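Local coordinates for glideosome-associated protein 50 (Plasmodium falciparum 3D7, PDB 3TGH) that is a glideosome component with a purple-acid-phosphatase fold that may help assemble the complex and hold it at the inner membrane complex, at residues A[21-26]-A[63-68]; A[44-49]-A[252-257]; A[181-186]-A[219-224]; A[289-292]-A[297-300]. All coordinates share one frame; numbering follows the deposited sequence.

Interaction 1 of 4, residues A[21-26]-A[63-68]; sequences LNAKYF and DVYSEE
A23 and F26, on one side of helix 17-32, pack against V64 and Y65 in the loop that follows helix 56-62. In the metallophosphoesterase fold helix 17-32 is the crossover between the parallel strands 4-8 and 37-40, and this contact seats the loop leading to strand 75-78 against it. No hydrogen bond crosses; the interface is apolar and buried. A23 is the small residue in the middle, its CA 6.3 Å from CA of Y65, the closest pair of backbone positions. Its methyl meets both loop side chains: CB lies 3.6 Å from CG1 of V64 and 3.8 Å from CE1 of Y65. One turn on, F26 reaches the same tyrosine ring, with F26 CD2 4.1 Å from Y65 CD1, and the two side chains cross at about a right angle. The Y65 ring gets to the helix because CG is turned anti to the carbonyl carbon (chi1 -57°); its CA-CB bond does not itself point there, and the ring end closes the gap. Farther out, F26 continues the aromatic packing through an edge-to-face contact with F276 of strand 275-282, which joins helix and sheet. K27, the next helix residue, places its NZ on the carbonyl O of S66, a polar tie beside the apolar patch. Within the loop, V64 backs its neighbour: V64 CG1, the methyl that also touches A23, lies 3.5 Å above the plane of the Y65 ring, over its centre.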
loop_
_atom_site.group_PDB
_atom_site.type_symbol
_atom_site.label_atom_id
_atom_site.label_comp_id
_atom_site.label_asym_id
_atom_site.label_seq_id
_atom_site.Cartn_x
_atom_site.Cartn_y
_atom_site.Cartn_z
ATOM N N LEU A 21 7.929 19.061 -4.330
ATOM C CA LEU A 21 9.059 18.977 -3.406
ATOM C C LEU A 21 9.245 17.535 -2.938
ATOM O O LEU A 21 10.359 17.023 -2.914
ATOM C CB LEU A 21 8.834 19.910 -2.205
ATOM C CG LEU A 21 9.957 20.027 -1.169
ATOM C CD1 LEU A 21 11.263 20.456 -1.826
ATOM C CD2 LEU A 21 9.562 20.998 -0.057
ATOM N N ASN A 22 8.140 16.879 -2.588
ATOM C CA ASN A 22 8.178 15.495 -2.135
ATOM C C ASN A 22 8.722 14.561 -3.221
ATOM O O ASN A 22 9.523 13.672 -2.932
ATOM C CB ASN A 22 6.778 15.047 -1.678
ATOM C CG ASN A 22 6.818 13.903 -0.688
ATOM O OD1 ASN A 22 7.761 13.772 0.088
ATOM N ND2 ASN A 22 5.780 13.071 -0.698
ATOM N N ALA A 23 8.300 14.786 -4.466
ATOM C CA ALA A 23 8.746 13.981 -5.608
ATOM C C ALA A 23 10.265 14.029 -5.795
ATOM O O ALA A 23 10.888 13.027 -6.149
ATOM C CB ALA A 23 8.040 14.438 -6.890
ATOM N N LYS A 24 10.852 15.193 -5.548
ATOM C CA LYS A 24 12.303 15.367 -5.644
ATOM C C LYS A 24 13.028 14.441 -4.663
ATOM O O LYS A 24 13.928 13.692 -5.052
ATOM C CB LYS A 24 12.651 16.849 -5.424
ATOM C CG LYS A 24 14.090 17.171 -5.053
ATOM C CD LYS A 24 14.209 18.646 -4.652
ATOM C CE LYS A 24 15.309 18.889 -3.632
ATOM N NZ LYS A 24 15.261 20.298 -3.124
ATOM N N TYR A 25 12.611 14.463 -3.401
ATOM C CA TYR A 25 13.218 13.597 -2.385
ATOM C C TYR A 25 12.902 12.122 -2.606
ATOM O O TYR A 25 13.743 11.263 -2.350
ATOM C CB TYR A 25 12.795 14.039 -0.981
ATOM C CG TYR A 25 13.401 15.369 -0.584
ATOM C CD1 TYR A 25 12.607 16.481 -0.329
ATOM C CD2 TYR A 25 14.778 15.513 -0.483
ATOM C CE1 TYR A 25 13.180 17.705 0.024
ATOM C CE2 TYR A 25 15.357 16.724 -0.128
ATOM C CZ TYR A 25 14.558 17.813 0.125
ATOM O OH TYR A 25 15.150 19.007 0.480
ATOM N N PHE A 26 11.687 11.841 -3.073
ATOM C CA PHE A 26 11.257 10.488 -3.422
ATOM C C PHE A 26 12.224 9.853 -4.412
ATOM O O PHE A 26 12.712 8.746 -4.186
ATOM C CB PHE A 26 9.840 10.545 -4.007
ATOM C CG PHE A 26 9.130 9.215 -4.073
ATOM C CD1 PHE A 26 8.927 8.456 -2.931
ATOM C CD2 PHE A 26 8.603 8.762 -5.273
ATOM C CE1 PHE A 26 8.245 7.238 -2.999
ATOM C CE2 PHE A 26 7.925 7.547 -5.341
ATOM C CZ PHE A 26 7.746 6.796 -4.203
ATOM N N ASP A 63 4.613 13.295 -15.442
ATOM C CA ASP A 63 5.567 14.410 -15.429
ATOM C C ASP A 63 6.147 14.704 -14.041
ATOM O O ASP A 63 7.098 15.473 -13.927
ATOM C CB ASP A 63 4.929 15.680 -16.004
ATOM C CG ASP A 63 4.723 15.606 -17.511
ATOM O OD1 ASP A 63 5.207 14.645 -18.152
ATOM O OD2 ASP A 63 4.085 16.524 -18.060
ATOM N N VAL A 64 5.573 14.103 -12.999
ATOM C CA VAL A 64 6.009 14.340 -11.629
ATOM C C VAL A 64 7.033 13.295 -11.187
ATOM O O VAL A 64 8.002 13.633 -10.505
ATOM C CB VAL A 64 4.805 14.346 -10.646
ATOM C CG1 VAL A 64 5.273 14.477 -9.191
ATOM C CG2 VAL A 64 3.834 15.467 -10.997
ATOM N N TYR A 65 6.820 12.033 -11.562
ATOM C CA TYR A 65 7.638 10.930 -11.032
ATOM C C TYR A 65 8.571 10.317 -12.073
ATOM O O TYR A 65 9.065 9.204 -11.889
ATOM C CB TYR A 65 6.745 9.871 -10.369
ATOM C CG TYR A 65 5.890 10.481 -9.278
ATOM C CD1 TYR A 65 6.445 10.845 -8.047
ATOM C CD2 TYR A 65 4.539 10.720 -9.481
ATOM C CE1 TYR A 65 5.663 11.438 -7.048
ATOM C CE2 TYR A 65 3.753 11.297 -8.488
ATOM C CZ TYR A 65 4.323 11.658 -7.279
ATOM O OH TYR A 65 3.539 12.235 -6.315
ATOM N N SER A 66 8.831 11.055 -13.149
ATOM C CA SER A 66 9.724 10.582 -14.199
ATOM C C SER A 66 11.160 11.021 -13.933
ATOM O O SER A 66 11.409 12.036 -13.278
ATOM C CB SER A 66 9.276 11.075 -15.578
ATOM O OG SER A 66 9.317 12.486 -15.652
ATOM N N GLU A 67 12.092 10.230 -14.445
ATOM C CA GLU A 67 13.516 10.539 -14.364
ATOM C C GLU A 67 14.220 9.880 -15.553
ATOM O O GLU A 67 13.755 8.874 -16.085
ATOM C CB GLU A 67 14.087 10.025 -13.037
ATOM C CG GLU A 67 15.508 10.491 -12.691
ATOM C CD GLU A 67 15.592 11.970 -12.333
ATOM O OE1 GLU A 67 15.553 12.812 -13.257
ATOM O OE2 GLU A 67 15.718 12.291 -11.130
ATOM N N GLU A 68 15.338 10.452 -15.978
ATOM C CA GLU A 68 16.095 9.866 -17.082
ATOM C C GLU A 68 16.875 8.639 -16.606
ATOM O O GLU A 68 16.878 8.318 -15.411
ATOM C CB GLU A 68 17.015 10.911 -17.718
ATOM C CG GLU A 68 16.266 12.095 -18.340
ATOM C CD GLU A 68 15.228 11.670 -19.377
ATOM O OE1 GLU A 68 14.082 12.167 -19.312
ATOM O OE2 GLU A 68 15.555 10.837 -20.251
#

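Interaction 2 of 4, residues A[44-49]-A[252-257]; sequences NFIDGV and SGSMSQ
S254 OG is bonded to the carbonyl oxygen of D11, so its polar end is held by a partner outside the contact; the same OG is also the serine atom nearest I46, 4.3 Å from I46 CG1. The closer meeting is between I46 and M255, whose side chains reach toward each other tip to tip. I46 CD1 and M255 CE are 3.5 Å apart, tighter than usual for two carbons. The thioether methyl sits in the fork of the isoleucine, against CD1, CG1 and, a little farther, CG2. M255 brings it there by running straight through chi2 and then bending at the sulfur (chi3 -70°). In segment 44-49 a type I turn from F45 to G48 carries I46, closed by G48 N on F45 O at 3.0 Å; G48 ends it with positive phi. R83 NE holds the carbonyl of I46, and M255 also touches N235. H233, a metal-binding residue, has its side chain about 9 Å from that of I46. Loops following strands 37-40 and 245-250 thus meet close to the metal-site region, as in the loop-built active-site rim of calcineurin-like phosphoesterases.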
loop_
_atom_site.group_PDB
_atom_site.type_symbol
_atom_site.label_atom_id
_atom_site.label_comp_id
_atom_site.label_asym_id
_atom_site.label_seq_id
_atom_site.Cartn_x
_atom_site.Cartn_y
_atom_site.Cartn_z
ATOM N N ASN A 44 -5.126 7.561 -5.058
ATOM C CA ASN A 44 -4.178 7.995 -6.077
ATOM C C ASN A 44 -4.415 9.462 -6.418
ATOM O O ASN A 44 -3.578 10.318 -6.122
ATOM C CB ASN A 44 -4.298 7.131 -7.337
ATOM C CG ASN A 44 -3.846 5.713 -7.118
ATOM O OD1 ASN A 44 -2.791 5.468 -6.519
ATOM N ND2 ASN A 44 -4.644 4.753 -7.598
ATOM N N PHE A 45 -5.570 9.749 -7.010
ATOM C CA PHE A 45 -5.890 11.085 -7.459
ATOM C C PHE A 45 -6.902 11.701 -6.511
ATOM O O PHE A 45 -8.018 11.199 -6.366
ATOM C CB PHE A 45 -6.438 11.060 -8.884
ATOM C CG PHE A 45 -5.439 10.601 -9.900
ATOM C CD1 PHE A 45 -4.600 11.509 -10.535
ATOM C CD2 PHE A 45 -5.330 9.257 -10.215
ATOM C CE1 PHE A 45 -3.669 11.080 -11.474
ATOM C CE2 PHE A 45 -4.400 8.825 -11.151
ATOM C CZ PHE A 45 -3.573 9.733 -11.783
ATOM N N ILE A 46 -6.519 12.811 -5.892
ATOM C CA ILE A 46 -7.350 13.441 -4.876
ATOM C C ILE A 46 -8.684 13.929 -5.459
ATOM O O ILE A 46 -9.701 13.885 -4.777
ATOM C CB ILE A 46 -6.603 14.593 -4.154
ATOM C CG1 ILE A 46 -5.304 14.078 -3.509
ATOM C CG2 ILE A 46 -7.511 15.261 -3.101
ATOM C CD1 ILE A 46 -5.498 12.898 -2.561
ATOM N N ASP A 47 -8.685 14.374 -6.713
ATOM C CA ASP A 47 -9.926 14.787 -7.373
ATOM C C ASP A 47 -10.437 13.750 -8.378
ATOM O O ASP A 47 -11.349 14.041 -9.155
ATOM C CB ASP A 47 -9.732 16.146 -8.055
ATOM C CG ASP A 47 -9.507 17.273 -7.057
ATOM O OD1 ASP A 47 -10.208 17.321 -6.018
ATOM O OD2 ASP A 47 -8.632 18.123 -7.317
ATOM N N GLY A 48 -9.880 12.537 -8.333
ATOM C CA GLY A 48 -10.215 11.476 -9.286
ATOM C C GLY A 48 -9.653 11.749 -10.667
ATOM O O GLY A 48 -9.078 12.810 -10.909
ATOM N N VAL A 49 -9.795 10.783 -11.568
ATOM C CA VAL A 49 -9.547 11.022 -12.998
ATOM C C VAL A 49 -10.857 10.836 -13.752
ATOM O O VAL A 49 -11.749 10.107 -13.300
ATOM C CB VAL A 49 -8.473 10.079 -13.604
ATOM C CG1 VAL A 49 -7.098 10.393 -13.046
ATOM C CG2 VAL A 49 -8.845 8.631 -13.374
ATOM N N SER A 252 0.589 11.369 3.297
ATOM C CA SER A 252 0.966 12.765 3.075
ATOM C C SER A 252 1.869 12.949 1.843
ATOM O O SER A 252 2.802 13.750 1.853
ATOM C CB SER A 252 1.604 13.342 4.352
ATOM O OG SER A 252 2.838 12.712 4.669
ATOM N N GLY A 253 1.569 12.226 0.765
ATOM C CA GLY A 253 2.331 12.355 -0.477
ATOM C C GLY A 253 2.200 13.707 -1.177
ATOM O O GLY A 253 3.078 14.087 -1.951
ATOM N N SER A 254 1.093 14.414 -0.942
ATOM C CA SER A 254 0.872 15.745 -1.539
ATOM C C SER A 254 0.300 16.801 -0.583
ATOM O O SER A 254 0.407 17.992 -0.864
ATOM C CB SER A 254 -0.060 15.653 -2.747
ATOM O OG SER A 254 -1.371 15.263 -2.372
ATOM N N MET A 255 -0.317 16.363 0.513
ATOM C CA MET A 255 -1.042 17.253 1.427
ATOM C C MET A 255 -0.756 16.882 2.854
ATOM O O MET A 255 -0.436 15.734 3.157
ATOM C CB MET A 255 -2.559 17.113 1.251
ATOM C CG MET A 255 -3.091 17.379 -0.126
ATOM S SD MET A 255 -4.861 17.030 -0.180
ATOM C CE MET A 255 -4.887 15.238 -0.051
ATOM N N SER A 256 -0.944 17.857 3.734
ATOM C CA SER A 256 -0.758 17.684 5.158
ATOM C C SER A 256 -1.993 18.188 5.896
ATOM O O SER A 256 -2.491 19.277 5.614
ATOM C CB SER A 256 0.456 18.486 5.624
ATOM O OG SER A 256 0.508 18.546 7.044
ATOM N N GLN A 257 -2.490 17.390 6.829
ATOM C CA GLN A 257 -3.454 17.883 7.801
ATOM C C GLN A 257 -2.824 17.665 9.170
ATOM O O GLN A 257 -2.226 16.607 9.424
ATOM C CB GLN A 257 -4.827 17.221 7.647
ATOM C CG GLN A 257 -4.824 15.720 7.747
ATOM C CD GLN A 257 -6.066 15.055 7.144
ATOM O OE1 GLN A 257 -6.204 13.839 7.207
ATOM N NE2 GLN A 257 -6.965 15.849 6.567
#

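Interaction 3 of 4, residues A[181-186]-A[219-224]; sequences SQLSVA and PLLKDA
L183 meets L220, L221 and A224 without any aromatic ring; the flat group it touches is the peptide following L220, whose carbonyl O lies 3.8 Å from L183 CD1. The two helices involved belong to successive beta-alpha-beta crossovers: 169-189 links strand 148-156 to 192-196, and 218-223 lies between 192-196 and 228-231. With CG anti to the carbonyl carbon (chi1 -70°), L183 sends its branches toward the second helix. CD1 goes to the short helix 218-223, 3.8 Å from L220 CB and 4.3 Å from L221 CD2, the L183 and L220 side chains crossing at about a right angle. The opposing surface closes with A224, just past the helix end, where a mere methyl lets the backbones approach to 6.0 Å between CA of L183 and CA of A224. Beneath them, L183 also packs on I155 of strand 148-156 and L221 on V195 of strand 192-196, so the apolar layer continues into the sheet. At the outer margin D223 OD2 makes a salt bridge with K187 NZ. The A224 methyl fits against the stem of L183 as well as its second branch, CB to CB at 3.9 Å and A224 CB to L183 CD2 at 4.0 Å.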
loop_
_atom_site.group_PDB
_atom_site.type_symbol
_atom_site.label_atom_id
_atom_site.label_comp_id
_atom_site.label_asym_id
_atom_site.label_seq_id
_atom_site.Cartn_x
_atom_site.Cartn_y
_atom_site.Cartn_z
ATOM N N SER A 181 -8.597 -16.031 1.602
ATOM C CA SER A 181 -7.800 -17.011 0.857
ATOM C C SER A 181 -6.340 -16.578 0.767
ATOM O O SER A 181 -5.446 -17.366 1.032
ATOM C CB SER A 181 -8.375 -17.225 -0.540
ATOM O OG SER A 181 -9.682 -17.764 -0.466
ATOM N N GLN A 182 -6.102 -15.316 0.415
ATOM C CA GLN A 182 -4.738 -14.784 0.351
ATOM C C GLN A 182 -3.995 -14.921 1.686
ATOM O O GLN A 182 -2.836 -15.317 1.724
ATOM C CB GLN A 182 -4.762 -13.312 -0.072
ATOM C CG GLN A 182 -5.228 -13.078 -1.496
ATOM C CD GLN A 182 -5.659 -11.649 -1.756
ATOM O OE1 GLN A 182 -6.110 -10.950 -0.845
ATOM N NE2 GLN A 182 -5.552 -11.213 -3.010
ATOM N N LEU A 183 -4.659 -14.578 2.790
ATOM C CA LEU A 183 -4.020 -14.642 4.100
ATOM C C LEU A 183 -3.763 -16.088 4.519
ATOM O O LEU A 183 -2.724 -16.390 5.113
ATOM C CB LEU A 183 -4.868 -13.914 5.153
ATOM C CG LEU A 183 -4.914 -12.390 4.997
ATOM C CD1 LEU A 183 -6.059 -11.814 5.859
ATOM C CD2 LEU A 183 -3.595 -11.740 5.361
ATOM N N SER A 184 -4.694 -16.978 4.185
ATOM C CA SER A 184 -4.540 -18.409 4.461
ATOM C C SER A 184 -3.308 -19.008 3.777
ATOM O O SER A 184 -2.616 -19.847 4.357
ATOM C CB SER A 184 -5.788 -19.171 4.017
ATOM O OG SER A 184 -5.690 -20.537 4.370
ATOM N N VAL A 185 -3.040 -18.576 2.550
ATOM C CA VAL A 185 -1.850 -19.016 1.818
ATOM C C VAL A 185 -0.596 -18.361 2.393
ATOM O O VAL A 185 0.400 -19.039 2.645
ATOM C CB VAL A 185 -1.967 -18.726 0.311
ATOM C CG1 VAL A 185 -0.640 -19.000 -0.408
ATOM C CG2 VAL A 185 -3.090 -19.559 -0.303
ATOM N N ALA A 186 -0.649 -17.051 2.624
ATOM C CA ALA A 186 0.500 -16.308 3.144
ATOM C C ALA A 186 1.003 -16.897 4.460
ATOM O O ALA A 186 2.214 -16.968 4.686
ATOM C CB ALA A 186 0.153 -14.820 3.315
ATOM N N PRO A 219 -9.062 -8.922 12.910
ATOM C CA PRO A 219 -8.936 -10.310 13.367
ATOM C C PRO A 219 -8.309 -11.247 12.329
ATOM O O PRO A 219 -7.566 -12.160 12.704
ATOM C CB PRO A 219 -10.385 -10.716 13.662
ATOM C CG PRO A 219 -11.072 -9.432 13.960
ATOM C CD PRO A 219 -10.449 -8.443 13.027
ATOM N N LEU A 220 -8.593 -11.015 11.047
ATOM C CA LEU A 220 -7.960 -11.783 9.962
ATOM C C LEU A 220 -6.458 -11.512 9.874
ATOM O O LEU A 220 -5.670 -12.420 9.612
ATOM C CB LEU A 220 -8.602 -11.464 8.606
ATOM C CG LEU A 220 -10.099 -11.744 8.442
ATOM C CD1 LEU A 220 -10.548 -11.312 7.061
ATOM C CD2 LEU A 220 -10.446 -13.207 8.681
ATOM N N LEU A 221 -6.067 -10.256 10.069
ATOM C CA LEU A 221 -4.657 -9.880 10.012
ATOM C C LEU A 221 -3.883 -10.488 11.178
ATOM O O LEU A 221 -2.775 -10.991 10.999
ATOM C CB LEU A 221 -4.500 -8.357 10.012
ATOM C CG LEU A 221 -5.210 -7.568 8.914
ATOM C CD1 LEU A 221 -4.884 -6.087 9.070
ATOM C CD2 LEU A 221 -4.839 -8.055 7.518
ATOM N N LYS A 222 -4.479 -10.456 12.367
ATOM C CA LYS A 222 -3.845 -11.023 13.561
ATOM C C LYS A 222 -3.737 -12.543 13.454
ATOM O O LYS A 222 -2.709 -13.112 13.802
ATOM C CB LYS A 222 -4.614 -10.640 14.835
ATOM C CG LYS A 222 -4.384 -9.210 15.295
ATOM C CD LYS A 222 -5.226 -8.896 16.531
ATOM C CE LYS A 222 -5.031 -7.466 16.999
ATOM N NZ LYS A 222 -6.076 -7.070 17.988
ATOM N N ASP A 223 -4.788 -13.187 12.953
ATOM C CA ASP A 223 -4.783 -14.641 12.767
ATOM C C ASP A 223 -3.655 -15.078 11.828
ATOM O O ASP A 223 -3.050 -16.136 12.035
ATOM C CB ASP A 223 -6.131 -15.128 12.223
ATOM C CG ASP A 223 -6.106 -16.599 11.830
ATOM O OD1 ASP A 223 -6.129 -17.458 12.736
ATOM O OD2 ASP A 223 -6.048 -16.892 10.615
ATOM N N ALA A 224 -3.378 -14.262 10.809
ATOM C CA ALA A 224 -2.315 -14.553 9.842
ATOM C C ALA A 224 -0.932 -14.010 10.232
ATOM O O ALA A 224 0.025 -14.181 9.487
ATOM C CB ALA A 224 -2.709 -14.036 8.456
#

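Interaction 4 of 4, residues A[289-292]-A[297-300]; sequences KFVS and EVIY
F290 and Y300 form the tight end of this hairpin contact, E297 and V298 its surface end. F290 is gripped through both backbone atoms. Its N donates to Y300 O at 2.9 Å in a nearly straight bond (177°), and its O accepts from I299 N at 2.9 Å. One residue is extra on the second strand: I299 and Y300 stand opposite F290, with I299 in a near-helical backbone conformation. This resembles a classic beta bulge, but only I299 N bonds F290 O; Y300 N is buried without a partner. The two rings run side by side, pointing the same way, with F290 CD1 4.0 Å from Y300 CD2, and Y300 O lies in the plane of the F290 ring at its edge. Both meet F269 of the other sheet, which Y300 stacks on, so this face packs between the two sheets, with F290 buried and Y300 partly exposed. Setting CG1 between the backbone N and carbonyl carbon (chi1 57°) turns the I299 chain so that CD1 comes 3.9 Å from S292 CB. Toward the turn the bonding weakens: S292 N to E297 O is sound at 2.9 Å, but the return bond from E297 N to S292 O is weak, and the E297 carboxylate leads away over the surface. On the opposite face V291 CG2 and V298 CG2 touch at 4.2 Å, and both valines reach F29 of helix 17-32. The whole is a bulged antiparallel hairpin at the edge of one sheet of the metallophosphoesterase beta sandwich, strand 297-305 outermost.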
loop_
_atom_site.group_PDB
_atom_site.type_symbol
_atom_site.label_atom_id
_atom_site.label_comp_id
_atom_site.label_asym_id
_atom_site.label_seq_id
_atom_site.Cartn_x
_atom_site.Cartn_y
_atom_site.Cartn_z
ATOM N N LYS A 289 11.647 3.605 7.313
ATOM C CA LYS A 289 12.133 4.967 7.487
ATOM C C LYS A 289 11.100 5.966 6.976
ATOM O O LYS A 289 10.659 5.905 5.814
ATOM C CB LYS A 289 13.461 5.164 6.754
ATOM C CG LYS A 289 14.621 4.384 7.351
ATOM C CD LYS A 289 15.874 4.538 6.503
ATOM C CE LYS A 289 16.947 3.522 6.877
ATOM N NZ LYS A 289 18.126 3.592 5.956
ATOM N N PHE A 290 10.698 6.872 7.860
ATOM C CA PHE A 290 9.760 7.932 7.515
ATOM C C PHE A 290 10.546 9.166 7.102
ATOM O O PHE A 290 11.335 9.690 7.884
ATOM C CB PHE A 290 8.866 8.263 8.708
ATOM C CG PHE A 290 7.895 7.178 9.050
ATOM C CD1 PHE A 290 8.286 6.096 9.832
ATOM C CD2 PHE A 290 6.587 7.235 8.587
ATOM C CE1 PHE A 290 7.387 5.083 10.139
ATOM C CE2 PHE A 290 5.681 6.237 8.893
ATOM C CZ PHE A 290 6.078 5.158 9.674
ATOM N N VAL A 291 10.320 9.625 5.876
ATOM C CA VAL A 291 11.074 10.727 5.299
ATOM C C VAL A 291 10.188 11.952 5.160
ATOM O O VAL A 291 9.088 11.877 4.598
ATOM C CB VAL A 291 11.636 10.358 3.907
ATOM C CG1 VAL A 291 12.433 11.516 3.339
ATOM C CG2 VAL A 291 12.490 9.096 3.996
ATOM N N SER A 292 10.662 13.071 5.697
ATOM C CA SER A 292 9.972 14.346 5.591
ATOM C C SER A 292 10.548 15.178 4.451
ATOM O O SER A 292 11.764 15.342 4.346
ATOM C CB SER A 292 10.081 15.133 6.908
ATOM O OG SER A 292 9.722 16.484 6.713
ATOM N N GLU A 297 14.847 14.648 5.337
ATOM C CA GLU A 297 15.404 14.017 6.523
ATOM C C GLU A 297 14.549 12.823 6.960
ATOM O O GLU A 297 13.314 12.887 6.935
ATOM C CB GLU A 297 15.480 15.075 7.631
ATOM C CG GLU A 297 15.901 14.605 9.011
ATOM C CD GLU A 297 16.127 15.778 9.962
ATOM O OE1 GLU A 297 16.944 16.669 9.630
ATOM O OE2 GLU A 297 15.486 15.816 11.034
ATOM N N VAL A 298 15.213 11.732 7.342
ATOM C CA VAL A 298 14.552 10.608 7.990
ATOM C C VAL A 298 14.222 11.060 9.413
ATOM O O VAL A 298 15.128 11.297 10.218
ATOM C CB VAL A 298 15.453 9.351 8.023
ATOM C CG1 VAL A 298 14.787 8.239 8.808
ATOM C CG2 VAL A 298 15.784 8.885 6.599
ATOM N N ILE A 299 12.932 11.219 9.704
ATOM C CA ILE A 299 12.507 11.751 11.002
ATOM C C ILE A 299 12.050 10.674 11.981
ATOM O O ILE A 299 11.829 10.959 13.165
ATOM C CB ILE A 299 11.441 12.862 10.860
ATOM C CG1 ILE A 299 10.205 12.385 10.093
ATOM C CG2 ILE A 299 12.054 14.079 10.172
ATOM C CD1 ILE A 299 9.030 13.354 10.190
ATOM N N TYR A 300 11.922 9.438 11.502
ATOM C CA TYR A 300 11.662 8.304 12.384
ATOM C C TYR A 300 12.048 6.995 11.714
ATOM O O TYR A 300 11.797 6.806 10.525
ATOM C CB TYR A 300 10.189 8.244 12.799
ATOM C CG TYR A 300 9.935 7.270 13.937
ATOM C CD1 TYR A 300 10.310 7.583 15.242
ATOM C CD2 TYR A 300 9.336 6.037 13.705
ATOM C CE1 TYR A 300 10.095 6.689 16.286
ATOM C CE2 TYR A 300 9.113 5.141 14.742
ATOM C CZ TYR A 300 9.492 5.469 16.023
ATOM O OH TYR A 300 9.271 4.573 17.039
#

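Interactions 1, 2 and 3 are buried and made almost wholly by side-chain carbons; interaction 4 is partly buried and rests on backbone hydrogen bonds, with apolar pairs on both faces. Helix 17-32 links two of them: it supplies one half of interaction 1, and its F29 packs on the valines of interaction 4. Interactions 1 and 2 also touch directly, N22 ND2 lying 3.1 Å from G253 O in a probable hydrogen bond. Interaction 3 stands apart on the other side of the chain's centre from both, between helices flanking the second sheet. Interaction 2 joins loops near H233, whereas interactions 1 and 4 lie away from the annotated metal ligands.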